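Local coordinates for pentatricopeptide repeat-containing protein 10, chloroplastic (Zea mays, PDB 4M59) that binds specific single-stranded RNA elements between chloroplast genes, stabilising the transcripts by blocking exonucleases that attack from either end, at residues A[335-340]-A[372-377]; A[365-370]-A[394-399]. The protein carries 4 engineered substitutions. All blocks are in the same frame, centred on the assembly; numbering follows the deposited sequence.

Contact 1 (A[335-340]-A[372-377]). With PO4 (phosphate ion), chain E.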
loop_
_atom_site.group_PDB
_atom_site.type_symbol
_atom_site.label_atom_id
_atom_site.label_comp_id
_atom_site.label_asym_id
_atom_site.label_seq_id
_atom_site.Cartn_x
_atom_site.Cartn_y
_atom_site.Cartn_z
ATOM N N VAL A 335 2.890 24.379 2.538
ATOM C CA VAL A 335 2.197 24.404 3.817
ATOM C C VAL A 335 3.021 23.733 4.905
ATOM O O VAL A 335 3.015 24.158 6.051
ATOM C CB VAL A 335 0.816 23.738 3.701
ATOM C CG1 VAL A 335 0.395 23.132 5.002
ATOM C CG2 VAL A 335 -0.207 24.738 3.243
ATOM N N MET A 336 3.744 22.689 4.539
ATOM C CA MET A 336 4.657 22.060 5.464
ATOM C C MET A 336 5.678 23.071 5.945
ATOM O O MET A 336 6.002 23.132 7.116
ATOM C CB MET A 336 5.336 20.872 4.801
ATOM C CG MET A 336 4.418 19.714 4.537
ATOM S SD MET A 336 5.144 18.373 3.622
ATOM C CE MET A 336 6.043 17.567 4.911
ATOM N N LEU A 337 6.166 23.889 5.033
ATOM C CA LEU A 337 7.157 24.889 5.380
ATOM C C LEU A 337 6.593 26.012 6.216
ATOM O O LEU A 337 7.233 26.459 7.148
ATOM C CB LEU A 337 7.786 25.456 4.119
ATOM C CG LEU A 337 8.706 24.509 3.381
ATOM C CD1 LEU A 337 9.210 25.173 2.156
ATOM C CD2 LEU A 337 9.839 24.168 4.270
ATOM N N GLU A 338 5.405 26.474 5.860
ATOM C CA GLU A 338 4.688 27.454 6.652
ATOM C C GLU A 338 4.613 26.933 8.063
ATOM O O GLU A 338 4.871 27.642 9.017
ATOM C CB GLU A 338 3.264 27.633 6.140
ATOM C CG GLU A 338 3.125 28.266 4.773
ATOM C CD GLU A 338 1.683 28.311 4.277
ATOM O OE1 GLU A 338 0.794 27.763 4.945
ATOM O OE2 GLU A 338 1.437 28.902 3.211
ATOM N N MET A 339 4.268 25.666 8.173
ATOM C CA MET A 339 4.008 25.067 9.459
ATOM C C MET A 339 5.265 24.936 10.280
ATOM O O MET A 339 5.232 25.053 11.489
ATOM C CB MET A 339 3.345 23.716 9.272
ATOM C CG MET A 339 2.806 23.140 10.540
ATOM S SD MET A 339 1.313 22.214 10.238
ATOM C CE MET A 339 0.240 23.527 9.711
ATOM N N LEU A 340 6.386 24.703 9.605
ATOM C CA LEU A 340 7.676 24.605 10.274
ATOM C C LEU A 340 8.078 25.957 10.858
ATOM O O LEU A 340 8.724 26.024 11.903
ATOM C CB LEU A 340 8.748 24.107 9.306
ATOM C CG LEU A 340 10.179 24.055 9.845
ATOM C CD1 LEU A 340 10.247 23.214 11.110
ATOM C CD2 LEU A 340 11.133 23.518 8.790
ATOM N N THR A 372 16.017 21.533 0.012
ATOM C CA THR A 372 17.013 22.549 0.223
ATOM C C THR A 372 16.496 23.531 1.235
ATOM O O THR A 372 17.237 24.024 2.062
ATOM C CB THR A 372 17.329 23.265 -1.071
ATOM O OG1 THR A 372 17.710 22.311 -2.059
ATOM C CG2 THR A 372 18.464 24.206 -0.867
ATOM N N ARG A 373 15.201 23.801 1.184
ATOM C CA ARG A 373 14.607 24.774 2.078
ATOM C C ARG A 373 14.488 24.239 3.484
ATOM O O ARG A 373 14.425 24.999 4.430
ATOM C CB ARG A 373 13.247 25.211 1.557
ATOM C CG ARG A 373 12.939 26.650 1.824
ATOM C CD ARG A 373 14.023 27.538 1.260
ATOM N NE ARG A 373 13.995 27.659 -0.193
ATOM C CZ ARG A 373 15.078 27.800 -0.949
ATOM N NH1 ARG A 373 16.281 27.814 -0.404
ATOM N NH2 ARG A 373 14.962 27.909 -2.255
ATOM N N VAL A 374 14.457 22.922 3.610
ATOM C CA VAL A 374 14.412 22.263 4.898
ATOM C C VAL A 374 15.791 22.187 5.482
ATOM O O VAL A 374 16.011 22.504 6.638
ATOM C CB VAL A 374 13.910 20.837 4.755
ATOM C CG1 VAL A 374 14.073 20.102 6.036
ATOM C CG2 VAL A 374 12.480 20.824 4.344
ATOM N N LEU A 375 16.728 21.766 4.659
ATOM C CA LEU A 375 18.114 21.668 5.036
ATOM C C LEU A 375 18.665 23.022 5.433
ATOM O O LEU A 375 19.522 23.130 6.283
ATOM C CB LEU A 375 18.876 21.105 3.859
ATOM C CG LEU A 375 20.384 20.985 3.886
ATOM C CD1 LEU A 375 20.830 20.310 5.129
ATOM C CD2 LEU A 375 20.766 20.172 2.694
ATOM N N GLU A 376 18.140 24.059 4.804
ATOM C CA GLU A 376 18.498 25.425 5.120
ATOM C C GLU A 376 18.094 25.749 6.540
ATOM O O GLU A 376 18.705 26.572 7.198
ATOM C CB GLU A 376 17.786 26.361 4.159
ATOM C CG GLU A 376 18.403 27.723 4.005
ATOM C CD GLU A 376 17.480 28.676 3.299
ATOM O OE1 GLU A 376 16.601 29.254 3.966
ATOM O OE2 GLU A 376 17.622 28.841 2.076
ATOM N N GLY A 377 17.045 25.086 7.005
ATOM C CA GLY A 377 16.557 25.260 8.354
ATOM C C GLY A 377 17.221 24.339 9.345
ATOM O O GLY A 377 17.312 24.650 10.517
HETATM P P PO4 E . 16.154 29.389 -6.273
HETATM O O1 PO4 E . 15.776 29.282 -4.816
HETATM O O2 PO4 E . 15.001 28.919 -7.128
HETATM O O3 PO4 E . 16.474 30.826 -6.606
HETATM O O4 PO4 E . 17.364 28.528 -6.544
#
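Leu-337 reaches across from helix 333-346 to Arg-373 and Val-374 of helix 367-380, joining two neighbouring predicted units, PPR 8 and PPR 9, of the pentatricopeptide repeat superhelix. Its two methyl groups divide the work. CD1 meets the aliphatic root of Arg-373, 4.0 Å from CG, while CD2 faces CG2 of Val-374 at 4.3 Å. Leu-337 CG lies anti to the carbonyl carbon (chi1 -71°), which carries the isobutyl fork out toward the facing helix. The two side chains cross obliquely, and only the methylene part of Arg-373 takes part, because bends at chi2 (56°) and chi3 (74°) turn the guanidinium away from the leucine. The contact is thin, with 146 Å² buried in total, and Trp-355 and Leu-359 of helix 352-359 pack on Val-374. The charged end of Arg-373 is occupied along its own helix: NH2 forms a salt bridge with Asp-369, and NH1 one with Glu-376 OE2 at 3.0 Å, weak and bent as a hydrogen bond. A phosphate ion, probably from the crystallisation liquor and also bound by Arg-121 of the second subunit, lies at the guanidinium edge, where Arg-373 NH2 makes a weak hydrogen bond of 3.0 Å to its O1.

Contact 2 (A[365-370]-A[394-399])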
loop_
_atom_site.group_PDB
_atom_site.type_symbol
_atom_site.label_atom_id
_atom_site.label_comp_id
_atom_site.label_asym_id
_atom_site.label_seq_id
_atom_site.Cartn_x
_atom_site.Cartn_y
_atom_site.Cartn_z
ATOM N N ARG A 365 7.160 16.985 -8.006
ATOM C CA ARG A 365 7.775 18.106 -8.706
ATOM C C ARG A 365 8.104 19.238 -7.741
ATOM O O ARG A 365 7.276 19.623 -6.921
ATOM C CB ARG A 365 6.849 18.614 -9.808
ATOM C CG ARG A 365 7.565 19.302 -10.959
ATOM C CD ARG A 365 6.773 20.491 -11.462
ATOM N NE ARG A 365 6.116 20.213 -12.734
ATOM C CZ ARG A 365 6.359 20.872 -13.860
ATOM N NH1 ARG A 365 7.247 21.854 -13.873
ATOM N NH2 ARG A 365 5.712 20.550 -14.971
ATOM N N GLY A 366 9.318 19.771 -7.853
ATOM C CA GLY A 366 9.750 20.867 -7.010
ATOM C C GLY A 366 10.157 20.422 -5.619
ATOM O O GLY A 366 10.221 21.229 -4.694
ATOM N N MET A 367 10.438 19.131 -5.476
ATOM C CA MET A 367 10.827 18.576 -4.186
ATOM C C MET A 367 12.257 18.952 -3.819
ATOM O O MET A 367 12.589 19.095 -2.645
ATOM C CB MET A 367 10.673 17.054 -4.196
ATOM C CG MET A 367 11.370 16.353 -3.040
ATOM S SD MET A 367 11.015 14.590 -2.966
ATOM C CE MET A 367 12.123 14.079 -1.656
ATOM N N GLU A 368 13.102 19.111 -4.831
ATOM C CA GLU A 368 14.507 19.434 -4.611
ATOM C C GLU A 368 14.685 20.750 -3.864
ATOM O O GLU A 368 15.553 20.867 -3.000
ATOM C CB GLU A 368 15.258 19.480 -5.939
ATOM C CG GLU A 368 16.655 20.069 -5.832
ATOM C CD GLU A 368 17.335 20.201 -7.180
ATOM O OE1 GLU A 368 18.441 20.775 -7.232
ATOM O OE2 GLU A 368 16.767 19.731 -8.185
ATOM N N ASP A 369 13.869 21.741 -4.201
ATOM C CA ASP A 369 13.972 23.039 -3.581
ATOM C C ASP A 369 13.430 22.977 -2.187
ATOM O O ASP A 369 13.877 23.687 -1.305
ATOM C CB ASP A 369 13.190 24.056 -4.386
ATOM C CG ASP A 369 13.443 25.445 -3.941
ATOM O OD1 ASP A 369 14.596 25.759 -3.637
ATOM O OD2 ASP A 369 12.485 26.226 -3.884
ATOM N N TYR A 370 12.455 22.111 -1.990
ATOM C CA TYR A 370 11.868 21.913 -0.689
ATOM C C TYR A 370 12.915 21.399 0.258
ATOM O O TYR A 370 13.150 21.978 1.296
ATOM C CB TYR A 370 10.715 20.937 -0.804
ATOM C CG TYR A 370 10.231 20.332 0.485
ATOM C CD1 TYR A 370 9.356 20.994 1.309
ATOM C CD2 TYR A 370 10.621 19.071 0.847
ATOM C CE1 TYR A 370 8.914 20.422 2.459
ATOM C CE2 TYR A 370 10.182 18.505 1.991
ATOM C CZ TYR A 370 9.334 19.174 2.790
ATOM O OH TYR A 370 8.918 18.570 3.929
ATOM N N ILE A 394 20.813 12.651 1.737
ATOM C CA ILE A 394 21.271 12.063 0.501
ATOM C C ILE A 394 20.134 11.310 -0.175
ATOM O O ILE A 394 20.000 11.326 -1.391
ATOM C CB ILE A 394 22.441 11.134 0.770
ATOM C CG1 ILE A 394 23.650 11.952 1.195
ATOM C CG2 ILE A 394 22.787 10.339 -0.445
ATOM C CD1 ILE A 394 24.806 11.135 1.598
ATOM N N ALA A 395 19.292 10.680 0.627
ATOM C CA ALA A 395 18.196 9.886 0.110
ATOM C C ALA A 395 17.117 10.739 -0.526
ATOM O O ALA A 395 16.611 10.412 -1.589
ATOM C CB ALA A 395 17.613 9.045 1.201
ATOM N N ALA A 396 16.761 11.837 0.126
ATOM C CA ALA A 396 15.751 12.737 -0.411
ATOM C C ALA A 396 16.227 13.428 -1.677
ATOM O O ALA A 396 15.512 13.464 -2.660
ATOM C CB ALA A 396 15.346 13.752 0.615
ATOM N N TYR A 397 17.439 13.973 -1.633
ATOM C CA TYR A 397 18.033 14.606 -2.803
ATOM C C TYR A 397 18.197 13.570 -3.907
ATOM O O TYR A 397 18.197 13.905 -5.091
ATOM C CB TYR A 397 19.385 15.229 -2.448
ATOM C CG TYR A 397 19.309 16.695 -2.091
ATOM C CD1 TYR A 397 18.315 17.509 -2.617
ATOM C CD2 TYR A 397 20.230 17.264 -1.225
ATOM C CE1 TYR A 397 18.242 18.848 -2.292
ATOM C CE2 TYR A 397 20.166 18.605 -0.893
ATOM C CZ TYR A 397 19.171 19.392 -1.430
ATOM O OH TYR A 397 19.103 20.727 -1.104
ATOM N N GLY A 398 18.340 12.312 -3.506
ATOM C CA GLY A 398 18.459 11.223 -4.445
ATOM C C GLY A 398 17.117 10.757 -4.931
ATOM O O GLY A 398 16.991 10.179 -5.994
ATOM N N ARG A 399 16.104 11.027 -4.134
ATOM C CA ARG A 399 14.752 10.604 -4.441
ATOM C C ARG A 399 14.079 11.546 -5.426
ATOM O O ARG A 399 13.253 11.133 -6.223
ATOM C CB ARG A 399 13.955 10.521 -3.152
ATOM C CG ARG A 399 12.634 9.840 -3.271
ATOM C CD ARG A 399 12.381 9.000 -2.050
ATOM N NE ARG A 399 12.796 9.658 -0.824
ATOM C CZ ARG A 399 12.026 10.474 -0.128
ATOM N NH1 ARG A 399 10.800 10.738 -0.547
ATOM N NH2 ARG A 399 12.483 11.028 0.981
#
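Ala-396 is the first residue of 394-399 to meet the 365-370 segment, at a junction between the predicted repeats PPR 9 and PPR 10 of the pentatricopeptide repeat superhelix. Its methyl group CB lies 4.0 Å from CE of Met-367, and its carbonyl oxygen O is nearer still to the same CE, at 3.6 Å. The methionine spans the gap because it is fully extended, with CG anti to the backbone N (chi1 166°) and the torsions beyond CG also near 180°. Tyr-397 follows. Its CB starts off away from helix 367-380, but the ring swings back, bringing its edge against the first turn of that helix. There Tyr-397 CE1 sits 3.4 Å from Glu-368 O, which lies in the ring plane, and 4.1 Å from the methylene CG of Glu-368. The carboxylate, its plane 88° from the ring, does not touch it; OE1 bonds Ser-402 OG weakly. Tyr-397 OH probably pairs with Thr-372 OG1, though the modelled separation is too short to trust; Thr-372 OG1 also bonds Glu-368 O. Arg-399 ends the series, its side chain crossing that of Met-367 at about a right angle. NH1 bonds the carbonyl of Val-361 and NH2, weakly, that of Leu-359, links that would restrain the guanidinium's rotation. One face of this group receives Met-367 CE, 3.6 Å above the plane, displaced from the centre and 3.8 Å from Arg-399 NH1.

Overall arrangement
Contacts 1 and 2 lie about 13 Å apart, centre to centre, and share helix 367-380: its first turn serves contact 2 and the following residues serve contact 1. Their segments alternate along the chain, 335-340, 365-370, 372-377, then 394-399, so this helix of predicted repeat PPR 9 is tied backward to helix 333-346 of PPR 8 and forward to helix 387-400 of PPR 10. The two also touch directly, Leu-375 packing on Tyr-397 and Leu-337 on Tyr-370. Such repeat-to-repeat stacking builds the superhelix that holds the RNA. Contact 2 is the nearer to the RNA, where Arg-365 pairs with a phosphate; contact 1 stays about 12 Å away at its nearest atom.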